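Side-chain contacts in putative uncharacterized protein (Chaetomium thermophilum, PDB 5T8V), which probably acts as a cohesin loader that binds chromatin, and is represented here by its C-terminal part, a long solenoid of helical HEAT repeats: residues V214-S217 with E218-N222; G274-D277 with E278-S282; K586-P590 with L591-L595; D841-Q844 with V845-I848; W930-S933 with T934-T938. One frame throughout, in Å; residues are numbered along the deposited sequence.

Contact 1 of 5, residues V214-S217 with E218-N222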
loop_
_atom_site.group_PDB
_atom_site.type_symbol
_atom_site.label_atom_id
_atom_site.label_comp_id
_atom_site.label_asym_id
_atom_site.label_seq_id
_atom_site.Cartn_x
_atom_site.Cartn_y
_atom_site.Cartn_z
ATOM N N VAL A 214 59.433 -11.795 2.529
ATOM C CA VAL A 214 60.146 -12.396 3.648
ATOM C C VAL A 214 59.131 -12.762 4.719
ATOM O O VAL A 214 58.228 -11.976 5.029
ATOM C CB VAL A 214 61.232 -11.457 4.220
ATOM C CG1 VAL A 214 62.123 -10.926 3.102
ATOM C CG2 VAL A 214 60.617 -10.300 5.003
ATOM N N ASP A 215 59.270 -13.962 5.277
ATOM C CA ASP A 215 58.393 -14.381 6.360
ATOM C C ASP A 215 58.652 -13.523 7.590
ATOM O O ASP A 215 59.804 -13.285 7.965
ATOM C CB ASP A 215 58.605 -15.860 6.679
ATOM C CG ASP A 215 58.025 -16.775 5.617
ATOM O OD1 ASP A 215 58.035 -16.392 4.427
ATOM O OD2 ASP A 215 57.551 -17.874 5.971
ATOM N N THR A 216 57.577 -13.055 8.215
ATOM C CA THR A 216 57.661 -12.112 9.316
ATOM C C THR A 216 56.772 -12.580 10.460
ATOM O O THR A 216 55.824 -13.346 10.268
ATOM C CB THR A 216 57.250 -10.700 8.865
ATOM O OG1 THR A 216 57.296 -9.799 9.977
ATOM C CG2 THR A 216 55.843 -10.709 8.281
ATOM N N SER A 217 57.088 -12.098 11.661
ATOM C CA SER A 217 56.340 -12.490 12.846
ATOM C C SER A 217 54.902 -11.995 12.767
ATOM O O SER A 217 54.592 -11.019 12.081
ATOM C CB SER A 217 57.012 -11.934 14.100
ATOM O OG SER A 217 58.362 -12.352 14.180
ATOM N N GLU A 218 54.016 -12.686 13.485
ATOM C CA GLU A 218 52.624 -12.260 13.566
ATOM C C GLU A 218 52.465 -10.970 14.362
ATOM O O GLU A 218 51.470 -10.259 14.175
ATOM C CB GLU A 218 51.773 -13.373 14.187
ATOM C CG GLU A 218 50.327 -12.986 14.457
ATOM C CD GLU A 218 49.472 -14.172 14.869
ATOM O OE1 GLU A 218 49.041 -14.940 13.981
ATOM O OE2 GLU A 218 49.236 -14.340 16.085
ATOM N N THR A 219 53.418 -10.652 15.241
ATOM C CA THR A 219 53.357 -9.390 15.969
ATOM C C THR A 219 53.686 -8.215 15.056
ATOM O O THR A 219 53.093 -7.136 15.182
ATOM C CB THR A 219 54.311 -9.430 17.166
ATOM O OG1 THR A 219 55.622 -9.807 16.728
ATOM C CG2 THR A 219 53.822 -10.427 18.207
ATOM N N VAL A 220 54.622 -8.411 14.124
ATOM C CA VAL A 220 54.940 -7.370 13.148
ATOM C C VAL A 220 53.723 -7.072 12.282
ATOM O O VAL A 220 53.320 -5.914 12.123
ATOM C CB VAL A 220 56.150 -7.792 12.295
ATOM C CG1 VAL A 220 56.376 -6.813 11.141
ATOM C CG2 VAL A 220 57.399 -7.886 13.159
ATOM N N THR A 221 53.121 -8.115 11.703
ATOM C CA THR A 221 51.968 -7.909 10.833
ATOM C C THR A 221 50.762 -7.402 11.610
ATOM O O THR A 221 49.947 -6.653 11.061
ATOM C CB THR A 221 51.611 -9.202 10.102
ATOM O OG1 THR A 221 51.277 -10.219 11.055
ATOM C CG2 THR A 221 52.778 -9.671 9.248
ATOM N N ASN A 222 50.622 -7.795 12.878
ATOM C CA ASN A 222 49.553 -7.238 13.700
ATOM C C ASN A 222 49.756 -5.743 13.910
ATOM O O ASN A 222 48.808 -4.954 13.796
ATOM C CB ASN A 222 49.487 -7.968 15.042
ATOM C CG ASN A 222 48.778 -9.311 14.945
ATOM O OD1 ASN A 222 48.429 -9.771 13.856
ATOM N ND2 ASN A 222 48.565 -9.946 16.091
#
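Thr216 turns its two branches toward different residues of the helix that follows, the hydroxyl to Val220 and the methyl to Thr221. Its OG1 lies opposite the backbone nitrogen (chi1 178°) and comes up against the base of the Val220 side chain, 3.3 Å from Val220 CB and as close to CG1 of the same residue. The meeting is van der Waals in kind, oxygen against aliphatic carbon. The other branch crosses the Thr221 side chain at a slant, and the two methyls touch, Thr216 CG2 to Thr221 CG2 at 3.4 Å. This pairing leaves the hydroxyl of Thr221 on the other branch, bonded to Glu218 O at 3.1 Å from above the carbonyl plane; Asn222 N reaches the same oxygen from the same face, so Glu218 O is gripped twice.

The arrangement is the N-terminal start of helix 218-232, entered from the short loop after helix 190-213. Ser217 holds the N-cap position but makes no capping bond through its side chain; its CB instead lies beside Thr219 OG1. Its carbonyl oxygen accepts the first helical bond of the turn, from Thr221 N at 3.3 Å and nearly straight (170° at the hydrogen). Beyond the turn, Glu149 and Ile152 of helix 149-172 pack against Val220, which is buried, while Glu218 touches Gln271.

Contact 2 of 5, residues G274-D277 with E278-S282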
loop_
_atom_site.group_PDB
_atom_site.type_symbol
_atom_site.label_atom_id
_atom_site.label_comp_id
_atom_site.label_asym_id
_atom_site.label_seq_id
_atom_site.Cartn_x
_atom_site.Cartn_y
_atom_site.Cartn_z
ATOM N N GLY A 274 39.152 -12.371 11.458
ATOM C CA GLY A 274 39.526 -11.467 12.524
ATOM C C GLY A 274 39.687 -10.054 12.009
ATOM O O GLY A 274 39.033 -9.124 12.495
ATOM N N ILE A 275 40.546 -9.892 11.005
ATOM C CA ILE A 275 40.836 -8.586 10.425
ATOM C C ILE A 275 39.523 -7.869 10.141
ATOM O O ILE A 275 39.213 -6.842 10.759
ATOM C CB ILE A 275 41.686 -8.733 9.150
ATOM C CG1 ILE A 275 43.050 -9.331 9.499
ATOM C CG2 ILE A 275 41.860 -7.389 8.452
ATOM C CD1 ILE A 275 43.826 -9.828 8.304
ATOM N N ILE A 276 38.739 -8.423 9.216
ATOM C CA ILE A 276 37.426 -7.888 8.879
ATOM C C ILE A 276 36.713 -7.502 10.165
ATOM O O ILE A 276 36.339 -6.337 10.353
ATOM C CB ILE A 276 36.603 -8.905 8.068
ATOM C CG1 ILE A 276 37.213 -9.079 6.674
ATOM C CG2 ILE A 276 35.142 -8.460 7.960
ATOM C CD1 ILE A 276 36.605 -10.200 5.862
ATOM N N ASP A 277 36.554 -8.469 11.070
ATOM C CA ASP A 277 35.810 -8.220 12.299
ATOM C C ASP A 277 36.285 -6.937 12.967
ATOM O O ASP A 277 35.497 -6.014 13.201
ATOM C CB ASP A 277 35.944 -9.412 13.248
ATOM C CG ASP A 277 34.944 -10.515 12.942
ATOM O OD1 ASP A 277 34.463 -10.588 11.789
ATOM O OD2 ASP A 277 34.637 -11.311 13.856
ATOM N N GLU A 278 37.585 -6.840 13.250
ATOM C CA GLU A 278 38.053 -5.663 13.971
ATOM C C GLU A 278 37.869 -4.406 13.131
ATOM O O GLU A 278 37.459 -3.361 13.650
ATOM C CB GLU A 278 39.508 -5.835 14.417
ATOM C CG GLU A 278 40.494 -6.255 13.349
ATOM C CD GLU A 278 41.846 -6.620 13.938
ATOM O OE1 GLU A 278 41.982 -6.588 15.180
ATOM O OE2 GLU A 278 42.770 -6.943 13.159
ATOM N N ILE A 279 38.117 -4.497 11.820
ATOM C CA ILE A 279 37.890 -3.343 10.958
ATOM C C ILE A 279 36.449 -2.874 11.072
ATOM O O ILE A 279 36.172 -1.669 10.997
ATOM C CB ILE A 279 38.263 -3.677 9.497
ATOM C CG1 ILE A 279 39.785 -3.751 9.349
ATOM C CG2 ILE A 279 37.686 -2.637 8.531
ATOM C CD1 ILE A 279 40.257 -4.226 7.991
ATOM N N LEU A 280 35.509 -3.801 11.259
ATOM C CA LEU A 280 34.107 -3.419 11.340
ATOM C C LEU A 280 33.717 -2.915 12.722
ATOM O O LEU A 280 32.668 -2.273 12.855
ATOM C CB LEU A 280 33.216 -4.599 10.945
ATOM C CG LEU A 280 33.306 -5.038 9.480
ATOM C CD1 LEU A 280 32.492 -6.303 9.248
ATOM C CD2 LEU A 280 32.840 -3.933 8.542
ATOM N N THR A 281 34.525 -3.185 13.750
ATOM C CA THR A 281 34.260 -2.627 15.072
ATOM C C THR A 281 35.000 -1.318 15.299
ATOM O O THR A 281 34.490 -0.443 16.008
ATOM C CB THR A 281 34.644 -3.626 16.167
ATOM O OG1 THR A 281 36.034 -3.944 16.061
ATOM C CG2 THR A 281 33.829 -4.899 16.038
ATOM N N SER A 282 36.191 -1.165 14.717
ATOM C CA SER A 282 36.855 0.133 14.730
ATOM C C SER A 282 35.954 1.205 14.135
ATOM O O SER A 282 35.889 2.330 14.647
ATOM C CB SER A 282 38.173 0.055 13.961
ATOM O OG SER A 282 39.065 -0.867 14.563
#
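Ile275 and Ile279, like Ile276 and Leu280 next to them, are spaced four residues apart on one face of helix 272-282, a short amphipathic helix of the HEAT-repeat array. In each pair the side chains run side by side and point the same way. Ile275 CG2 meets Ile279 CD1 at 3.6 Å; this methyl branch stands opposite its own backbone nitrogen, which places it beside the next turn. Ile276 repeats the pattern, its CG2 resting 3.7 Å from Leu280 CD1. This is the tight half of the contact: all four residues are buried, with Ile261 and Phe265 of helix 247-267 on Ile275, Leu309 of helix 305-315 on Ile279, and Phe385 of helix 357-391 on Leu280.

The other half is looser. Glu278 is exposed; its CG takes the position between backbone nitrogen and carbonyl carbon (chi1 51°), which folds the chain back over the carbonyls of Gly274 and Ile275. The carboxylate ends near Glu225 of helix 218-232, and two acidic groups so close might favour a proton on one of them. The bond from Ile279 N to Ile275 O, 2.8 Å, is nearly straight, whereas Leu280 N to Ile276 O is more bent and Thr281 N reaches Asp277 O only weakly. At this closing end of the helix the hydroxyls join in: Glu278 O accepts from the backbone nitrogens of Thr281 and Ser282, from Thr281 OG1 at 2.9 Å, and from Ser282 OG, which sits 3.1 Å away above the carbonyl plane.

Contact 3 of 5, residues K586-P590 with L591-L595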
loop_
_atom_site.group_PDB
_atom_site.type_symbol
_atom_site.label_atom_id
_atom_site.label_comp_id
_atom_site.label_asym_id
_atom_site.label_seq_id
_atom_site.Cartn_x
_atom_site.Cartn_y
_atom_site.Cartn_z
ATOM N N LYS A 586 40.157 -4.657 -29.442
ATOM C CA LYS A 586 39.772 -3.278 -29.685
ATOM C C LYS A 586 39.602 -2.536 -28.361
ATOM O O LYS A 586 39.530 -3.131 -27.282
ATOM C CB LYS A 586 38.479 -3.221 -30.496
ATOM C CG LYS A 586 38.578 -3.886 -31.859
ATOM C CD LYS A 586 37.242 -3.882 -32.581
ATOM C CE LYS A 586 37.356 -4.508 -33.963
ATOM N NZ LYS A 586 36.055 -4.511 -34.687
ATOM N N ASP A 587 39.540 -1.211 -28.453
ATOM C CA ASP A 587 39.341 -0.382 -27.275
ATOM C C ASP A 587 37.858 -0.322 -26.932
ATOM O O ASP A 587 37.007 -0.171 -27.813
ATOM C CB ASP A 587 39.891 1.025 -27.511
ATOM C CG ASP A 587 39.998 1.832 -26.230
ATOM O OD1 ASP A 587 41.029 1.710 -25.536
ATOM O OD2 ASP A 587 39.055 2.591 -25.920
ATOM N N VAL A 588 37.553 -0.450 -25.643
ATOM C CA VAL A 588 36.181 -0.472 -25.150
ATOM C C VAL A 588 35.879 0.869 -24.502
ATOM O O VAL A 588 36.663 1.364 -23.682
ATOM C CB VAL A 588 35.966 -1.625 -24.154
ATOM C CG1 VAL A 588 34.514 -1.677 -23.693
ATOM C CG2 VAL A 588 36.374 -2.947 -24.778
ATOM N N SER A 589 34.748 1.459 -24.866
ATOM C CA SER A 589 34.339 2.720 -24.275
ATOM C C SER A 589 33.701 2.480 -22.909
ATOM O O SER A 589 33.100 1.427 -22.675
ATOM C CB SER A 589 33.347 3.435 -25.180
ATOM O OG SER A 589 32.218 2.618 -25.430
ATOM N N PRO A 590 33.808 3.442 -21.988
ATOM C CA PRO A 590 33.184 3.245 -20.670
ATOM C C PRO A 590 31.705 2.922 -20.763
ATOM O O PRO A 590 31.160 2.263 -19.868
ATOM C CB PRO A 590 33.439 4.580 -19.955
ATOM C CG PRO A 590 33.699 5.561 -21.044
ATOM C CD PRO A 590 34.370 4.794 -22.135
ATOM N N LEU A 591 31.041 3.361 -21.831
ATOM C CA LEU A 591 29.642 3.006 -22.036
ATOM C C LEU A 591 29.506 1.531 -22.394
ATOM O O LEU A 591 28.672 0.815 -21.826
ATOM C CB LEU A 591 29.041 3.887 -23.131
ATOM C CG LEU A 591 27.527 4.080 -23.106
ATOM C CD1 LEU A 591 27.115 4.928 -21.913
ATOM C CD2 LEU A 591 27.060 4.714 -24.406
ATOM N N GLN A 592 30.328 1.056 -23.333
ATOM C CA GLN A 592 30.305 -0.359 -23.689
ATOM C C GLN A 592 30.666 -1.231 -22.493
ATOM O O GLN A 592 30.089 -2.308 -22.304
ATOM C CB GLN A 592 31.263 -0.624 -24.847
ATOM C CG GLN A 592 30.797 -0.073 -26.175
ATOM C CD GLN A 592 31.840 -0.226 -27.262
ATOM O OE1 GLN A 592 33.040 -0.254 -26.989
ATOM N NE2 GLN A 592 31.385 -0.331 -28.506
ATOM N N ALA A 593 31.623 -0.785 -21.677
ATOM C CA ALA A 593 32.014 -1.555 -20.501
ATOM C C ALA A 593 30.889 -1.594 -19.475
ATOM O O ALA A 593 30.559 -2.658 -18.939
ATOM C CB ALA A 593 33.283 -0.963 -19.886
ATOM N N LYS A 594 30.287 -0.437 -19.188
ATOM C CA LYS A 594 29.187 -0.401 -18.232
ATOM C C LYS A 594 28.027 -1.275 -18.696
ATOM O O LYS A 594 27.457 -2.034 -17.902
ATOM C CB LYS A 594 28.731 1.042 -18.018
ATOM C CG LYS A 594 27.440 1.177 -17.227
ATOM C CD LYS A 594 27.541 2.249 -16.161
ATOM C CE LYS A 594 28.364 1.775 -14.981
ATOM N NZ LYS A 594 28.113 2.594 -13.757
ATOM N N LEU A 595 27.666 -1.192 -19.979
ATOM C CA LEU A 595 26.590 -2.037 -20.489
ATOM C C LEU A 595 26.962 -3.510 -20.394
ATOM O O LEU A 595 26.131 -4.342 -20.014
ATOM C CB LEU A 595 26.251 -1.664 -21.934
ATOM C CG LEU A 595 25.187 -2.524 -22.621
ATOM C CD1 LEU A 595 23.913 -2.601 -21.796
ATOM C CD2 LEU A 595 24.881 -1.973 -23.998
#
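From Ser589, still extended with psi 151°, the backbone turns at Pro590 into helix 590-602, and Ser589 O accepts Ala593 N at 2.8 Å while Pro590 O accepts Lys594 N. The side chains of Ser589 and Gln592 then tie the entry together in both directions. Ser589 OG, set between its backbone nitrogen and carbonyl carbon (chi1 57°), is turned back to the helix and accepts Gln592 N at 3.2 Å. In return the extended Gln592 chain runs back along the loop, and its OE1 accepts Ser589 N, also at 3.2 Å, from a donor tilted out of the amide plane. This reciprocal pair is a capping box, with Ser589 as the N-cap. Gln592 CG lies against Ser589 OG, and the far side of its amide is held as well, since NE2 bonds Ser483 OG; the amide is thus fixed at both ends. Val588 lies across the base of this glutamine, CG1 to Gln592 CB 3.6 Å, and its same methyl reaches Ala593 CB at 4.1 Å. Leu482 and Leu486 of helix 481-494 pack on Gln592, whereas Tyr516 of helix 509-520 touches both Pro590 and Ala593.

Contact 4 of 5, residues D841-Q844 with V845-I848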
loop_
_atom_site.group_PDB
_atom_site.type_symbol
_atom_site.label_atom_id
_atom_site.label_comp_id
_atom_site.label_asym_id
_atom_site.label_seq_id
_atom_site.Cartn_x
_atom_site.Cartn_y
_atom_site.Cartn_z
ATOM N N ASP A 841 -33.812 10.733 -23.598
ATOM C CA ASP A 841 -32.774 10.817 -22.577
ATOM C C ASP A 841 -32.481 12.259 -22.184
ATOM O O ASP A 841 -32.161 12.531 -21.023
ATOM C CB ASP A 841 -31.504 10.131 -23.077
ATOM C CG ASP A 841 -31.713 8.658 -23.362
ATOM O OD1 ASP A 841 -32.596 8.050 -22.719
ATOM O OD2 ASP A 841 -30.995 8.106 -24.225
ATOM N N VAL A 842 -32.574 13.195 -23.132
ATOM C CA VAL A 842 -32.394 14.605 -22.801
ATOM C C VAL A 842 -33.539 15.092 -21.922
ATOM O O VAL A 842 -33.334 15.838 -20.955
ATOM C CB VAL A 842 -32.276 15.443 -24.087
ATOM C CG1 VAL A 842 -32.166 16.928 -23.758
ATOM C CG2 VAL A 842 -31.074 14.995 -24.909
ATOM N N LEU A 843 -34.766 14.685 -22.244
ATOM C CA LEU A 843 -35.910 15.105 -21.450
ATOM C C LEU A 843 -35.876 14.521 -20.047
ATOM O O LEU A 843 -36.481 15.098 -19.138
ATOM C CB LEU A 843 -37.205 14.714 -22.159
ATOM C CG LEU A 843 -37.399 15.422 -23.502
ATOM C CD1 LEU A 843 -38.508 14.762 -24.289
ATOM C CD2 LEU A 843 -37.699 16.899 -23.299
ATOM N N GLN A 844 -35.182 13.399 -19.842
ATOM C CA GLN A 844 -35.063 12.874 -18.486
ATOM C C GLN A 844 -34.264 13.810 -17.584
ATOM O O GLN A 844 -34.546 13.895 -16.384
ATOM C CB GLN A 844 -34.427 11.482 -18.507
ATOM C CG GLN A 844 -35.388 10.377 -18.921
ATOM C CD GLN A 844 -36.629 10.332 -18.047
ATOM O OE1 GLN A 844 -37.731 10.644 -18.497
ATOM N NE2 GLN A 844 -36.451 9.953 -16.786
ATOM N N VAL A 845 -33.281 14.519 -18.135
ATOM C CA VAL A 845 -32.507 15.476 -17.344
ATOM C C VAL A 845 -33.191 16.839 -17.309
ATOM O O VAL A 845 -33.186 17.516 -16.275
ATOM C CB VAL A 845 -31.059 15.575 -17.875
ATOM C CG1 VAL A 845 -31.024 15.870 -19.358
ATOM C CG2 VAL A 845 -30.270 16.638 -17.112
ATOM N N LEU A 846 -33.792 17.265 -18.424
ATOM C CA LEU A 846 -34.589 18.487 -18.391
ATOM C C LEU A 846 -35.693 18.395 -17.349
ATOM O O LEU A 846 -36.042 19.400 -16.718
ATOM C CB LEU A 846 -35.187 18.765 -19.770
ATOM C CG LEU A 846 -34.264 19.429 -20.792
ATOM C CD1 LEU A 846 -34.913 19.450 -22.166
ATOM C CD2 LEU A 846 -33.917 20.842 -20.347
ATOM N N MET A 847 -36.246 17.198 -17.155
ATOM C CA MET A 847 -37.285 16.983 -16.155
ATOM C C MET A 847 -36.797 17.380 -14.765
ATOM O O MET A 847 -37.400 18.224 -14.089
ATOM C CB MET A 847 -37.699 15.511 -16.193
ATOM C CG MET A 847 -38.829 15.110 -15.273
ATOM S SD MET A 847 -39.118 13.336 -15.430
ATOM C CE MET A 847 -40.534 13.107 -14.365
ATOM N N ILE A 848 -35.692 16.774 -14.324
ATOM C CA ILE A 848 -35.168 17.051 -12.991
ATOM C C ILE A 848 -34.665 18.485 -12.885
ATOM O O ILE A 848 -34.694 19.078 -11.799
ATOM C CB ILE A 848 -34.070 16.032 -12.630
ATOM C CG1 ILE A 848 -32.966 16.023 -13.695
ATOM C CG2 ILE A 848 -34.695 14.651 -12.453
ATOM C CD1 ILE A 848 -31.930 14.934 -13.521
#
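Leu846 is met by two side chains of the preceding turn, Val842 and Leu843, and one methyl of it serves both. Leu846 CD1 lies 3.9 Å from Leu843 CD2, the two leucines slanting across each other, and 4.1 Å from Val842 CG1, where valine and leucine run alongside and point the same way. Val842 CG1 gets there by standing opposite its backbone nitrogen (chi1 177°). The four-residue repeat of helix 839-852 sets the spacing of Val842 and Leu846. Met847 N donates to Leu843 O at 2.9 Å, a sound helical bond, whereas the one from Leu846 N to Val842 O is doubtful because the place of that oxygen is less sure. The extended Met847 chain ends away from the turn, while its CB rests on the carbonyls of Leu843 and Gln844.

Further out, helices of the alpha-solenoid and adjoining loops surround the group. Met822 of helix 808-824 touches Val842 and Val845; Phe823 of that helix and Phe857 of a loop touch Leu846; Val781 of helix 773-786 packs on both valines; helix 878-891 brings Val880 to Leu843. Aliphatic carbons alone join the buried side chains of Val842, Leu843 and Leu846, so their contact probably depends on shape and exclusion of water, with directional bonding left to the backbone.

Contact 5 of 5, residues W930-S933 with T934-T938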
loop_
_atom_site.group_PDB
_atom_site.type_symbol
_atom_site.label_atom_id
_atom_site.label_comp_id
_atom_site.label_asym_id
_atom_site.label_seq_id
_atom_site.Cartn_x
_atom_site.Cartn_y
_atom_site.Cartn_z
ATOM N N TRP A 930 -54.956 20.625 -13.503
ATOM C CA TRP A 930 -55.303 21.525 -12.407
ATOM C C TRP A 930 -54.524 22.829 -12.505
ATOM O O TRP A 930 -55.095 23.919 -12.373
ATOM C CB TRP A 930 -55.039 20.839 -11.067
ATOM C CG TRP A 930 -55.216 21.741 -9.873
ATOM C CD1 TRP A 930 -54.270 22.056 -8.943
ATOM C CD2 TRP A 930 -56.406 22.446 -9.486
ATOM N NE1 TRP A 930 -54.794 22.905 -8.000
ATOM C CE2 TRP A 930 -56.103 23.161 -8.311
ATOM C CE3 TRP A 930 -57.696 22.540 -10.019
ATOM C CZ2 TRP A 930 -57.041 23.958 -7.658
ATOM C CZ3 TRP A 930 -58.627 23.330 -9.368
ATOM C CH2 TRP A 930 -58.295 24.029 -8.201
ATOM N N ILE A 931 -53.213 22.739 -12.740
ATOM C CA ILE A 931 -52.391 23.944 -12.867
ATOM C C ILE A 931 -52.952 24.853 -13.954
ATOM O O ILE A 931 -53.298 26.015 -13.702
ATOM C CB ILE A 931 -50.927 23.564 -13.149
ATOM C CG1 ILE A 931 -50.333 22.781 -11.970
ATOM C CG2 ILE A 931 -50.091 24.801 -13.453
ATOM C CD1 ILE A 931 -50.227 23.563 -10.674
ATOM N N ILE A 932 -53.043 24.336 -15.184
ATOM C CA ILE A 932 -53.614 25.109 -16.284
ATOM C C ILE A 932 -54.899 25.794 -15.843
ATOM O O ILE A 932 -55.127 26.975 -16.133
ATOM C CB ILE A 932 -53.866 24.203 -17.505
ATOM C CG1 ILE A 932 -52.557 23.598 -18.029
ATOM C CG2 ILE A 932 -54.586 24.980 -18.610
ATOM C CD1 ILE A 932 -51.675 24.561 -18.790
ATOM N N SER A 933 -55.762 25.061 -15.136
ATOM C CA SER A 933 -57.046 25.622 -14.735
ATOM C C SER A 933 -56.880 26.747 -13.720
ATOM O O SER A 933 -57.677 27.692 -13.715
ATOM C CB SER A 933 -57.941 24.521 -14.172
ATOM O OG SER A 933 -58.237 23.557 -15.169
ATOM N N THR A 934 -55.862 26.674 -12.861
ATOM C CA THR A 934 -55.640 27.754 -11.904
ATOM C C THR A 934 -55.085 28.993 -12.593
ATOM O O THR A 934 -55.497 30.117 -12.284
ATOM C CB THR A 934 -54.702 27.302 -10.784
ATOM O OG1 THR A 934 -53.452 26.876 -11.340
ATOM C CG2 THR A 934 -55.326 26.163 -9.986
ATOM N N LEU A 935 -54.149 28.816 -13.528
ATOM C CA LEU A 935 -53.661 29.960 -14.292
ATOM C C LEU A 935 -54.796 30.610 -15.072
ATOM O O LEU A 935 -54.976 31.832 -15.029
ATOM C CB LEU A 935 -52.531 29.535 -15.229
ATOM C CG LEU A 935 -51.166 29.360 -14.559
ATOM C CD1 LEU A 935 -50.819 27.895 -14.425
ATOM C CD2 LEU A 935 -50.085 30.099 -15.330
ATOM N N LEU A 936 -55.570 29.807 -15.799
ATOM C CA LEU A 936 -56.815 30.291 -16.370
ATOM C C LEU A 936 -57.828 30.551 -15.256
ATOM O O LEU A 936 -57.608 30.229 -14.085
ATOM C CB LEU A 936 -57.381 29.285 -17.373
ATOM C CG LEU A 936 -56.551 28.979 -18.623
ATOM C CD1 LEU A 936 -57.235 27.906 -19.462
ATOM C CD2 LEU A 936 -56.319 30.232 -19.453
ATOM N N GLY A 937 -58.957 31.140 -15.633
ATOM C CA GLY A 937 -60.002 31.421 -14.673
ATOM C C GLY A 937 -61.092 30.372 -14.643
ATOM O O GLY A 937 -61.966 30.401 -13.771
ATOM N N THR A 938 -61.052 29.435 -15.583
ATOM C CA THR A 938 -62.125 28.471 -15.761
ATOM C C THR A 938 -61.788 27.139 -15.100
ATOM O O THR A 938 -60.628 26.721 -15.048
ATOM C CB THR A 938 -62.408 28.240 -17.247
ATOM O OG1 THR A 938 -61.240 27.705 -17.883
ATOM C CG2 THR A 938 -62.800 29.542 -17.929
#
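Trp930 CG stands opposite its backbone nitrogen (chi1 173°) and Thr934 OG1 between nitrogen and carbonyl carbon (chi1 58°), two settings that bring the threonine methyl over the indole and its hydroxyl down to the helix backbone. The side chains cross at about a right angle. Thr934 CG2 sits over one face of the indole, 3.7 Å from the centroid of the six-membered ring and 21° off its normal, a CH-pi contact offset toward the CE2-CZ2 edge of that ring, where Trp930 CE2 is the nearest ring atom at 3.5 Å. The hydroxyl is used differently: OG1 donates to Ile931 O in the carbonyl plane, on a lone pair, while Leu935 N donates to the same oxygen at 2.9 Å. The modelled OG1 bond is unusually short and its length uncertain, but it is consistent with holding the rotation of the threonine.

On the next faces of the helix Ile931 CG2 meets Leu935 CD1, and Ile932 lies alongside Leu936, CG2 to CD1 at 4.0 Å. Leu903 of helix 900-910 covers Ile932 and Leu935. Arg907 of that helix bonds both Ser933 OG and Thr938 OG1, linking the last turn to the loop beyond. Leu936 N still donates to Ile932 O, but Leu936 itself leaves helical geometry, so the arrangement marks the C-terminal end of helix 919-935 as the chain turns toward helix 940-960 in this alpha-solenoid.

Overall arrangement
All five contacts are local, each within a helix or at one of its ends, and they are strung in series along an elongated solenoid. Contacts 1 and 2 are neighbours, their centres 19 Å apart and nearest atoms about 6 Å; the helix that begins in contact 1 carries Glu225, which packs on Ile275 and Ile279 of contact 2. Contact 3 lies about 36 Å from contact 2, between centres. At the other end contacts 4 and 5 are 25 Å apart by centres, with nearest atoms about 14 Å away. Contacts 1 and 5 stand on opposite sides of the chain's centre, 120 Å between their centres. Contacts 1 and 3 are helix entries, contact 5 a helix exit.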